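Long-range contacts in peroxiredoxin 6 (PDB 2V2G), which probably reduces hydrogen peroxide and organic hydroperoxides to water and alcohols as a thiol-specific antioxidant peroxidase: residues A[37-42]-A[123-128]; A[182-187]-A[213-218]. The protein carries 1 engineered substitution. One frame throughout, in Å; residues are numbered along the deposited sequence.

Contact 1 and contact 2 belong to different parts of the chain. The first, between 37-42 and 123-128, lies in the thioredoxin-like part, where the loop leading from strand 31-36 into helix 43-54 meets strand 124-133 of the mixed sheet. Contact 2, between 182-187 and 213-218, pairs the two inner strands of the small antiparallel sheet near the C-terminus. They follow one another along the chain, on opposite sides of its centre, with centres about 41 Å apart and nearest atoms about 26 Å apart. Both touch the second subunit: Thr-42 packs on Pro-187 of that subunit, so the dimer brings the C-terminal region of one chain against the loop that leads into the predicted active site of the other.

Contact 1 of 2, residues A[37-42]-A[123-128]; sequences HPRDFT and MPLTCR. With BEZ (benzoic acid), chain E.
Pro-38 rests on the guanidinium of Arg-128, its CD 3.5 Å from NH1 and over one face, toward the rim. The compact ring suits this place because it presents only carbon to the flat cation. Its backbone also meets the strand: Pro-38 CA makes a C-H...O contact with Thr-126 O at 3.2 Å, and this carbonyl, buried here, has no other partner in the model. Water 1 joins the two backbones by donating to Pro-38 O and accepting from Thr-126 N. Leu-125 points its CB toward the loop, and the branched end brings CD2 within 3.8 Å of Arg-39 CD. A bend at chi2 (81°) shapes the Arg-39 chain, whose CD lies against Leu-125 while NE forms a salt bridge with Asp-72.

With CG beside its backbone N (chi1 -66°) and the chain extended to NE, Arg-128 carries its charge to the benzoic acid, where NH2 donates to O2 at 2.9 Å, an edge-on bond with an N-H...O angle of 145°. Its NH1 is engaged by Glu-48 and by Ser-45, the engineered replacement for the predicted peroxidatic cysteine, so the guanidinium is held from several directions. A leucine in its place would probably leave the oxygen O2 of the benzoic acid without this donor and Glu-48 without its cationic mate. Within the loop, His-37 NE2 donates to Asp-40 OD1 at 2.8 Å, almost straight and close to the ring plane, which helps to hold the rotation of the imidazole.

Thr-42 stands just before helix 43-54, whose Val-44 and Ser-45 backbone nitrogens also bind the benzoic acid. The loop links strand 31-36 to that helix and lies against strand 124-133, with His-37 packing on Leu-49 of the helix and on Ser-70 of strand 64-70, while Asp-40 touches helix 74-88.

Contact 2 of 2, residues A[182-187]-A[213-218]; sequences RCMVVP and LRYTPQ
Three backbone hydrogen bonds join Cys-183 to Thr-216 and Val-185 to Arg-214. Cys-183 and Thr-216 bond in both directions, N to O and O to N at 2.9 Å each, as a hydrogen-bonded antiparallel pair; Val-185 N gives the third bond to Arg-214 O. Water 2 adds a bridge, donating to Val-185 O and accepting from Arg-214 NE. The Arg-214 chain, bent at chi3 (-61°), lays one guanidinium face against Val-185 CG1, and its NH2 is hydrogen-bonded to Val-189 O.

Next comes the Tyr-215 ring, sandwiched between two side chains. The guanidinium of Arg-182 lies flat over one face, CZ 3.9 Å from the ring centroid and the planes only 20° apart, a stacked cation-pi contact. Over the opposite face sits the methyl of Met-184, bends at chi2 and chi3 folding CE to 3.9 Å from the centroid as a CH-pi contact. A flat, electron-rich ring suits both neighbours, and the flexible thioether can follow its surface; Met-184 also packs on Pro-43 of the second subunit. Val-185 CG2 meets Thr-216 CG2 at 3.7 Å, and on the face that Cys-183 shares with Thr-216 the sulfur SG packs on Gln-218 CB.

Strand 171-172 flanks 183-185 and strand 202-203 flanks 214-216, making this the centre of the four-stranded antiparallel sheet in the C-terminal region of a Prx6-type peroxiredoxin.

Contact 1 of 2, residues A[37-42]-A[123-128]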
ATOM      1  N   HIS A  37      -4.032 -11.584   7.472  1.00 24.71           N
ATOM      2  CA  HIS A  37      -4.322 -10.969   8.733  1.00 23.80           C
ATOM      3  C   HIS A  37      -3.655 -11.716   9.891  1.00 23.76           C
ATOM      4  O   HIS A  37      -3.287 -12.882   9.762  1.00 22.94           O
ATOM      5  CB  HIS A  37      -5.837 -10.890   8.993  1.00 23.57           C
ATOM      6  CG  HIS A  37      -6.474 -12.237   9.177  1.00 23.59           C
ATOM      7  ND1 HIS A  37      -6.835 -13.036   8.112  1.00 25.33           N
ATOM      8  CD2 HIS A  37      -6.822 -12.918  10.296  1.00 24.38           C
ATOM      9  CE1 HIS A  37      -7.332 -14.178   8.578  1.00 24.64           C
ATOM     10  NE2 HIS A  37      -7.308 -14.148   9.899  1.00 23.85           N
ATOM     11  N   PRO A  38      -3.413 -11.017  11.016  1.00 24.00           N
ATOM     12  CA  PRO A  38      -2.581 -11.633  12.082  1.00 24.36           C
ATOM     13  C   PRO A  38      -3.152 -12.857  12.780  1.00 24.44           C
ATOM     14  O   PRO A  38      -2.453 -13.849  12.923  1.00 24.86           O
ATOM     15  CB  PRO A  38      -2.310 -10.461  13.045  1.00 24.81           C
ATOM     16  CG  PRO A  38      -2.575  -9.244  12.238  1.00 28.05           C
ATOM     17  CD  PRO A  38      -3.658  -9.577  11.277  1.00 25.37           C
ATOM     18  N   ARG A  39      -4.437 -12.817  13.148  1.00 25.20           N
ATOM     19  CA  ARG A  39      -4.999 -13.851  13.977  1.00 25.50           C
ATOM     20  C   ARG A  39      -6.517 -13.860  13.792  1.00 24.65           C
ATOM     21  O   ARG A  39      -7.128 -12.824  13.748  1.00 26.23           O
ATOM     22  CB  ARG A  39      -4.661 -13.591  15.478  1.00 26.44           C
ATOM     23  CG  ARG A  39      -4.717 -14.801  16.321  1.00 29.49           C
ATOM     24  CD  ARG A  39      -3.453 -15.512  16.126  1.00 34.01           C
ATOM     25  NE  ARG A  39      -3.405 -16.819  16.745  1.00 33.93           N
ATOM     26  CZ  ARG A  39      -3.033 -17.023  18.011  1.00 37.01           C
ATOM     27  NH1 ARG A  39      -2.729 -15.998  18.819  1.00 36.36           N
ATOM     28  NH2 ARG A  39      -3.002 -18.266  18.480  1.00 35.94           N
ATOM     29  N   ASP A  40      -7.087 -15.056  13.727  1.00 25.28           N
ATOM     30  CA  ASP A  40      -8.544 -15.235  13.805  1.00 24.46           C
ATOM     31  C   ASP A  40      -9.035 -14.795  15.150  1.00 25.12           C
ATOM     32  O   ASP A  40      -8.266 -14.765  16.118  1.00 25.73           O
ATOM     33  CB  ASP A  40      -8.957 -16.700  13.557  1.00 25.47           C
ATOM     34  CG  ASP A  40      -8.592 -17.192  12.179  1.00 24.40           C
ATOM     35  OD1 ASP A  40      -7.948 -16.434  11.390  1.00 26.49           O
ATOM     36  OD2 ASP A  40      -8.915 -18.392  11.924  1.00 26.19           O
ATOM     37  N   PHE A  41     -10.332 -14.469  15.236  1.00 24.54           N
ATOM     38  CA  PHE A  41     -10.943 -14.067  16.495  1.00 24.15           C
ATOM     39  C   PHE A  41     -10.269 -12.809  17.093  1.00 23.58           C
ATOM     40  O   PHE A  41     -10.055 -12.722  18.330  1.00 23.87           O
ATOM     41  CB  PHE A  41     -10.980 -15.202  17.567  1.00 25.07           C
ATOM     42  CG  PHE A  41     -11.595 -16.531  17.111  1.00 24.90           C
ATOM     43  CD1 PHE A  41     -12.971 -16.671  16.896  1.00 23.64           C
ATOM     44  CD2 PHE A  41     -10.796 -17.649  16.918  1.00 26.84           C
ATOM     45  CE1 PHE A  41     -13.524 -17.878  16.493  1.00 25.80           C
ATOM     46  CE2 PHE A  41     -11.346 -18.856  16.526  1.00 25.82           C
ATOM     47  CZ  PHE A  41     -12.728 -18.974  16.317  1.00 24.79           C
ATOM     48  N   THR A  42      -9.898 -11.887  16.222  1.00 24.47           N
ATOM     49  CA  THR A  42      -9.454 -10.574  16.645  1.00 25.99           C
ATOM     50  C   THR A  42     -10.249  -9.512  15.902  1.00 25.73           C
ATOM     51  O   THR A  42     -10.755  -9.768  14.784  1.00 25.86           O
ATOM     52  CB  THR A  42      -7.954 -10.425  16.450  1.00 27.09           C
ATOM     53  OG1 THR A  42      -7.679 -10.534  15.047  1.00 27.40           O
ATOM     54  CG2 THR A  42      -7.210 -11.455  17.275  1.00 29.09           C
ATOM     55  N   MET A 123       5.289 -17.594  18.693  1.00 29.08           N
ATOM     56  CA  MET A 123       5.335 -17.912  17.258  1.00 28.23           C
ATOM     57  C   MET A 123       5.048 -16.606  16.462  1.00 26.34           C
ATOM     58  O   MET A 123       4.156 -15.815  16.832  1.00 24.77           O
ATOM     59  CB  MET A 123       4.302 -19.000  16.900  1.00 29.49           C
ATOM     60  CG  MET A 123       4.574 -20.404  17.453  1.00 31.95           C
ATOM     61  SD  MET A 123       5.934 -21.092  16.539  1.00 35.94           S
ATOM     62  CE  MET A 123       5.113 -21.595  15.020  1.00 35.08           C
ATOM     63  N   PRO A 124       5.784 -16.379  15.369  1.00 25.66           N
ATOM     64  CA  PRO A 124       5.445 -15.265  14.476  1.00 24.96           C
ATOM     65  C   PRO A 124       4.013 -15.308  13.917  1.00 24.10           C
ATOM     66  O   PRO A 124       3.425 -16.391  13.815  1.00 23.19           O
ATOM     67  CB  PRO A 124       6.441 -15.395  13.316  1.00 25.11           C
ATOM     68  CG  PRO A 124       7.549 -16.180  13.830  1.00 26.97           C
ATOM     69  CD  PRO A 124       6.984 -17.081  14.896  1.00 26.81           C
ATOM     70  N   LEU A 125       3.528 -14.176  13.479  1.00 22.92           N
ATOM     71  CA  LEU A 125       2.223 -14.074  12.866  1.00 22.72           C
ATOM     72  C   LEU A 125       2.362 -13.122  11.686  1.00 23.12           C
ATOM     73  O   LEU A 125       3.325 -12.333  11.606  1.00 23.34           O
ATOM     74  CB  LEU A 125       1.196 -13.510  13.830  1.00 22.44           C
ATOM     75  CG  LEU A 125       0.795 -14.376  15.022  1.00 23.21           C
ATOM     76  CD1 LEU A 125       0.035 -13.473  16.037  1.00 25.62           C
ATOM     77  CD2 LEU A 125      -0.036 -15.624  14.495  1.00 24.53           C
ATOM     78  N   THR A 126       1.454 -13.215  10.740  1.00 22.47           N
ATOM     79  CA  THR A 126       1.522 -12.296   9.598  1.00 22.91           C
ATOM     80  C   THR A 126       1.014 -10.907   9.973  1.00 23.13           C
ATOM     81  O   THR A 126       0.257 -10.749  10.905  1.00 24.09           O
ATOM     82  CB  THR A 126       0.719 -12.772   8.379  1.00 24.13           C
ATOM     83  OG1 THR A 126      -0.671 -12.911   8.709  1.00 26.96           O
ATOM     84  CG2 THR A 126       1.182 -14.119   7.876  1.00 24.55           C
ATOM     85  N   CYS A 127       1.430  -9.916   9.188  1.00 24.31           N
ATOM     86  CA  CYS A 127       0.829  -8.583   9.234  1.00 24.49           C
ATOM     87  C   CYS A 127      -0.460  -8.538   8.382  1.00 25.33           C
ATOM     88  O   CYS A 127      -1.111  -9.574   8.200  1.00 26.18           O
ATOM     89  CB  CYS A 127       1.890  -7.565   8.808  1.00 24.84           C
ATOM     90  SG  CYS A 127       2.364  -7.642   7.056  1.00 27.75           S
ATOM     91  N   ARG A 128      -0.874  -7.338   7.958  1.00 24.60           N
ATOM     92  CA  ARG A 128      -2.016  -7.130   7.121  1.00 24.08           C
ATOM     93  C   ARG A 128      -1.519  -6.814   5.714  1.00 25.04           C
ATOM     94  O   ARG A 128      -1.375  -5.646   5.295  1.00 24.24           O
ATOM     95  CB  ARG A 128      -2.844  -5.996   7.687  1.00 22.88           C
ATOM     96  CG  ARG A 128      -3.484  -6.272   9.019  1.00 22.79           C
ATOM     97  CD  ARG A 128      -4.409  -5.184   9.498  1.00 22.79           C
ATOM     98  NE  ARG A 128      -4.660  -5.386  10.920  1.00 25.49           N
ATOM     99  CZ  ARG A 128      -5.385  -6.354  11.472  1.00 25.05           C
ATOM    100  NH1 ARG A 128      -6.095  -7.167  10.729  1.00 23.94           N
ATOM    101  NH2 ARG A 128      -5.341  -6.537  12.778  1.00 25.25           N
TER
HETATM  102  C   BEZ E1222      -6.965  -7.029  15.567  1.00 26.04           C
HETATM  103  O1  BEZ E1222      -7.640  -6.189  16.317  1.00 25.23           O
HETATM  104  O2  BEZ E1222      -7.338  -7.657  14.487  1.00 19.05           O
HETATM  105  C1  BEZ E1222      -5.617  -7.257  16.147  1.00 27.89           C
HETATM  106  C2  BEZ E1222      -4.929  -8.418  15.847  1.00 28.83           C
HETATM  107  C3  BEZ E1222      -3.696  -8.618  16.402  1.00 29.04           C
HETATM  108  C4  BEZ E1222      -3.181  -7.685  17.303  1.00 29.46           C
HETATM  109  C5  BEZ E1222      -3.854  -6.491  17.596  1.00 31.69           C
HETATM  110  C6  BEZ E1222      -5.101  -6.278  17.018  1.00 29.12           C
HETATM  111  O   HOH W   1      -1.063 -14.792  10.780  1.00 15.32           O

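Contact 2 of 2, residues A[182-187]-A[213-218]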
ATOM      1  N   ARG A 182      -9.511  11.751 -16.305  1.00 24.19           N
ATOM      2  CA  ARG A 182      -8.451  11.740 -17.310  1.00 25.45           C
ATOM      3  C   ARG A 182      -7.146  11.014 -16.834  1.00 24.40           C
ATOM      4  O   ARG A 182      -6.840  10.997 -15.637  1.00 25.43           O
ATOM      5  CB  ARG A 182      -8.129  13.153 -17.762  1.00 26.56           C
ATOM      6  CG  ARG A 182      -7.592  14.003 -16.675  1.00 27.91           C
ATOM      7  CD  ARG A 182      -7.495  15.439 -17.060  1.00 29.27           C
ATOM      8  NE  ARG A 182      -6.977  16.184 -15.911  1.00 28.32           N
ATOM      9  CZ  ARG A 182      -6.693  17.478 -15.948  1.00 31.04           C
ATOM     10  NH1 ARG A 182      -6.799  18.140 -17.096  1.00 32.27           N
ATOM     11  NH2 ARG A 182      -6.303  18.095 -14.838  1.00 32.20           N
ATOM     12  N   CYS A 183      -6.471  10.363 -17.782  1.00 23.46           N
ATOM     13  CA  CYS A 183      -5.247   9.640 -17.562  1.00 24.45           C
ATOM     14  C   CYS A 183      -4.072  10.398 -18.196  1.00 23.71           C
ATOM     15  O   CYS A 183      -4.294  11.381 -18.951  1.00 22.82           O
ATOM     16  CB  CYS A 183      -5.380   8.242 -18.196  1.00 25.18           C
ATOM     17  SG  CYS A 183      -6.666   7.269 -17.440  1.00 28.48           S
ATOM     18  N   MET A 184      -2.857   9.926 -17.937  1.00 23.97           N
ATOM     19  CA  MET A 184      -1.703  10.441 -18.607  1.00 24.07           C
ATOM     20  C   MET A 184      -1.263   9.531 -19.706  1.00 23.78           C
ATOM     21  O   MET A 184      -1.261   8.318 -19.554  1.00 24.93           O
ATOM     22  CB  MET A 184      -0.540  10.647 -17.615  1.00 24.93           C
ATOM     23  CG  MET A 184      -0.908  11.260 -16.322  1.00 25.80           C
ATOM     24  SD  MET A 184      -1.787  12.818 -16.404  1.00 34.05           S
ATOM     25  CE  MET A 184      -0.698  13.730 -17.360  1.00 22.92           C
ATOM     26  N   VAL A 185      -0.869  10.116 -20.834  1.00 22.64           N
ATOM     27  CA  VAL A 185      -0.273   9.351 -21.944  1.00 23.27           C
ATOM     28  C   VAL A 185       1.174   9.025 -21.511  1.00 23.96           C
ATOM     29  O   VAL A 185       1.891   9.900 -21.052  1.00 24.01           O
ATOM     30  CB  VAL A 185      -0.255  10.142 -23.231  1.00 21.52           C
ATOM     31  CG1 VAL A 185       0.413   9.332 -24.346  1.00 23.40           C
ATOM     32  CG2 VAL A 185      -1.703  10.459 -23.653  1.00 21.69           C
ATOM     33  N   VAL A 186       1.564   7.773 -21.652  1.00 25.22           N
ATOM     34  CA  VAL A 186       2.886   7.332 -21.184  1.00 26.12           C
ATOM     35  C   VAL A 186       3.962   7.968 -22.067  1.00 26.68           C
ATOM     36  O   VAL A 186       3.742   8.196 -23.263  1.00 25.65           O
ATOM     37  CB  VAL A 186       2.976   5.787 -21.100  1.00 25.94           C
ATOM     38  CG1 VAL A 186       1.948   5.237 -20.088  1.00 25.45           C
ATOM     39  CG2 VAL A 186       2.845   5.178 -22.535  1.00 24.55           C
ATOM     40  N   PRO A 187       5.168   8.247 -21.503  1.00 28.93           N
ATOM     41  CA  PRO A 187       6.242   8.880 -22.295  1.00 29.14           C
ATOM     42  C   PRO A 187       6.598   8.169 -23.620  1.00 28.40           C
ATOM     43  O   PRO A 187       6.953   8.849 -24.614  1.00 29.14           O
ATOM     44  CB  PRO A 187       7.437   8.813 -21.336  1.00 29.68           C
ATOM     45  CG  PRO A 187       6.829   8.807 -20.000  1.00 30.47           C
ATOM     46  CD  PRO A 187       5.590   8.034 -20.099  1.00 29.09           C
ATOM     47  N   LEU A 213       4.012  16.271 -20.297  1.00 23.30           N
ATOM     48  CA  LEU A 213       2.843  16.414 -19.417  1.00 23.68           C
ATOM     49  C   LEU A 213       1.573  16.344 -20.304  1.00 22.95           C
ATOM     50  O   LEU A 213       1.018  17.352 -20.774  1.00 24.50           O
ATOM     51  CB  LEU A 213       2.880  17.733 -18.643  1.00 24.28           C
ATOM     52  CG  LEU A 213       2.073  17.743 -17.345  1.00 25.85           C
ATOM     53  CD1 LEU A 213       2.488  16.738 -16.335  1.00 27.96           C
ATOM     54  CD2 LEU A 213       2.253  19.115 -16.718  1.00 26.72           C
ATOM     55  N   ARG A 214       1.164  15.101 -20.579  1.00 22.95           N
ATOM     56  CA  ARG A 214       0.173  14.802 -21.592  1.00 22.78           C
ATOM     57  C   ARG A 214      -1.030  14.084 -21.001  1.00 22.98           C
ATOM     58  O   ARG A 214      -0.912  12.985 -20.479  1.00 24.02           O
ATOM     59  CB  ARG A 214       0.806  13.968 -22.749  1.00 22.89           C
ATOM     60  CG  ARG A 214       1.941  14.749 -23.455  1.00 23.78           C
ATOM     61  CD  ARG A 214       2.458  14.001 -24.709  1.00 22.52           C
ATOM     62  NE  ARG A 214       3.005  12.727 -24.366  1.00 23.23           N
ATOM     63  CZ  ARG A 214       3.401  11.802 -25.235  1.00 22.30           C
ATOM     64  NH1 ARG A 214       3.287  12.013 -26.532  1.00 24.50           N
ATOM     65  NH2 ARG A 214       3.883  10.658 -24.802  1.00 24.82           N
ATOM     66  N   TYR A 215      -2.173  14.730 -21.095  1.00 23.58           N
ATOM     67  CA  TYR A 215      -3.422  14.188 -20.556  1.00 24.02           C
ATOM     68  C   TYR A 215      -4.254  13.646 -21.711  1.00 24.01           C
ATOM     69  O   TYR A 215      -4.253  14.184 -22.823  1.00 22.05           O
ATOM     70  CB  TYR A 215      -4.278  15.237 -19.885  1.00 26.10           C
ATOM     71  CG  TYR A 215      -3.721  15.966 -18.682  1.00 28.23           C
ATOM     72  CD1 TYR A 215      -3.032  17.165 -18.859  1.00 32.21           C
ATOM     73  CD2 TYR A 215      -3.923  15.504 -17.378  1.00 30.61           C
ATOM     74  CE1 TYR A 215      -2.545  17.892 -17.778  1.00 33.90           C
ATOM     75  CE2 TYR A 215      -3.418  16.235 -16.267  1.00 30.86           C
ATOM     76  CZ  TYR A 215      -2.745  17.438 -16.496  1.00 35.55           C
ATOM     77  OH  TYR A 215      -2.219  18.202 -15.448  1.00 35.93           O
ATOM     78  N   THR A 216      -5.075  12.661 -21.407  1.00 23.51           N
ATOM     79  CA  THR A 216      -6.105  12.219 -22.343  1.00 23.69           C
ATOM     80  C   THR A 216      -7.363  11.709 -21.581  1.00 23.40           C
ATOM     81  O   THR A 216      -7.216  11.182 -20.478  1.00 23.45           O
ATOM     82  CB  THR A 216      -5.536  11.093 -23.289  1.00 25.29           C
ATOM     83  OG1 THR A 216      -6.489  10.828 -24.343  1.00 26.93           O
ATOM     84  CG2 THR A 216      -5.171   9.787 -22.486  1.00 24.58           C
ATOM     85  N   PRO A 217      -8.572  11.835 -22.151  1.00 22.75           N
ATOM     86  CA  PRO A 217      -9.689  11.117 -21.499  1.00 22.53           C
ATOM     87  C   PRO A 217      -9.382   9.630 -21.304  1.00 23.69           C
ATOM     88  O   PRO A 217      -8.639   9.025 -22.100  1.00 25.95           O
ATOM     89  CB  PRO A 217     -10.841  11.264 -22.492  1.00 20.37           C
ATOM     90  CG  PRO A 217     -10.508  12.457 -23.318  1.00 21.20           C
ATOM     91  CD  PRO A 217      -8.980  12.531 -23.374  1.00 22.80           C
ATOM     92  N   GLN A 218      -9.931   9.020 -20.255  1.00 24.23           N
ATOM     93  CA  GLN A 218      -9.688   7.631 -20.036  1.00 25.34           C
ATOM     94  C   GLN A 218     -10.185   6.826 -21.243  1.00 24.98           C
ATOM     95  O   GLN A 218     -11.350   6.963 -21.653  1.00 24.29           O
ATOM     96  CB  GLN A 218     -10.360   7.170 -18.763  1.00 26.05           C
ATOM     97  CG  GLN A 218     -10.305   5.657 -18.574  1.00 25.28           C
ATOM     98  CD  GLN A 218     -10.809   5.234 -17.204  1.00 29.32           C
ATOM     99  OE1 GLN A 218     -10.785   6.033 -16.248  1.00 28.40           O
ATOM    100  NE2 GLN A 218     -11.121   3.954 -17.060  1.00 31.67           N
TER
HETATM  101  O   HOH W   2       3.850  11.750 -21.760  1.00 19.28           O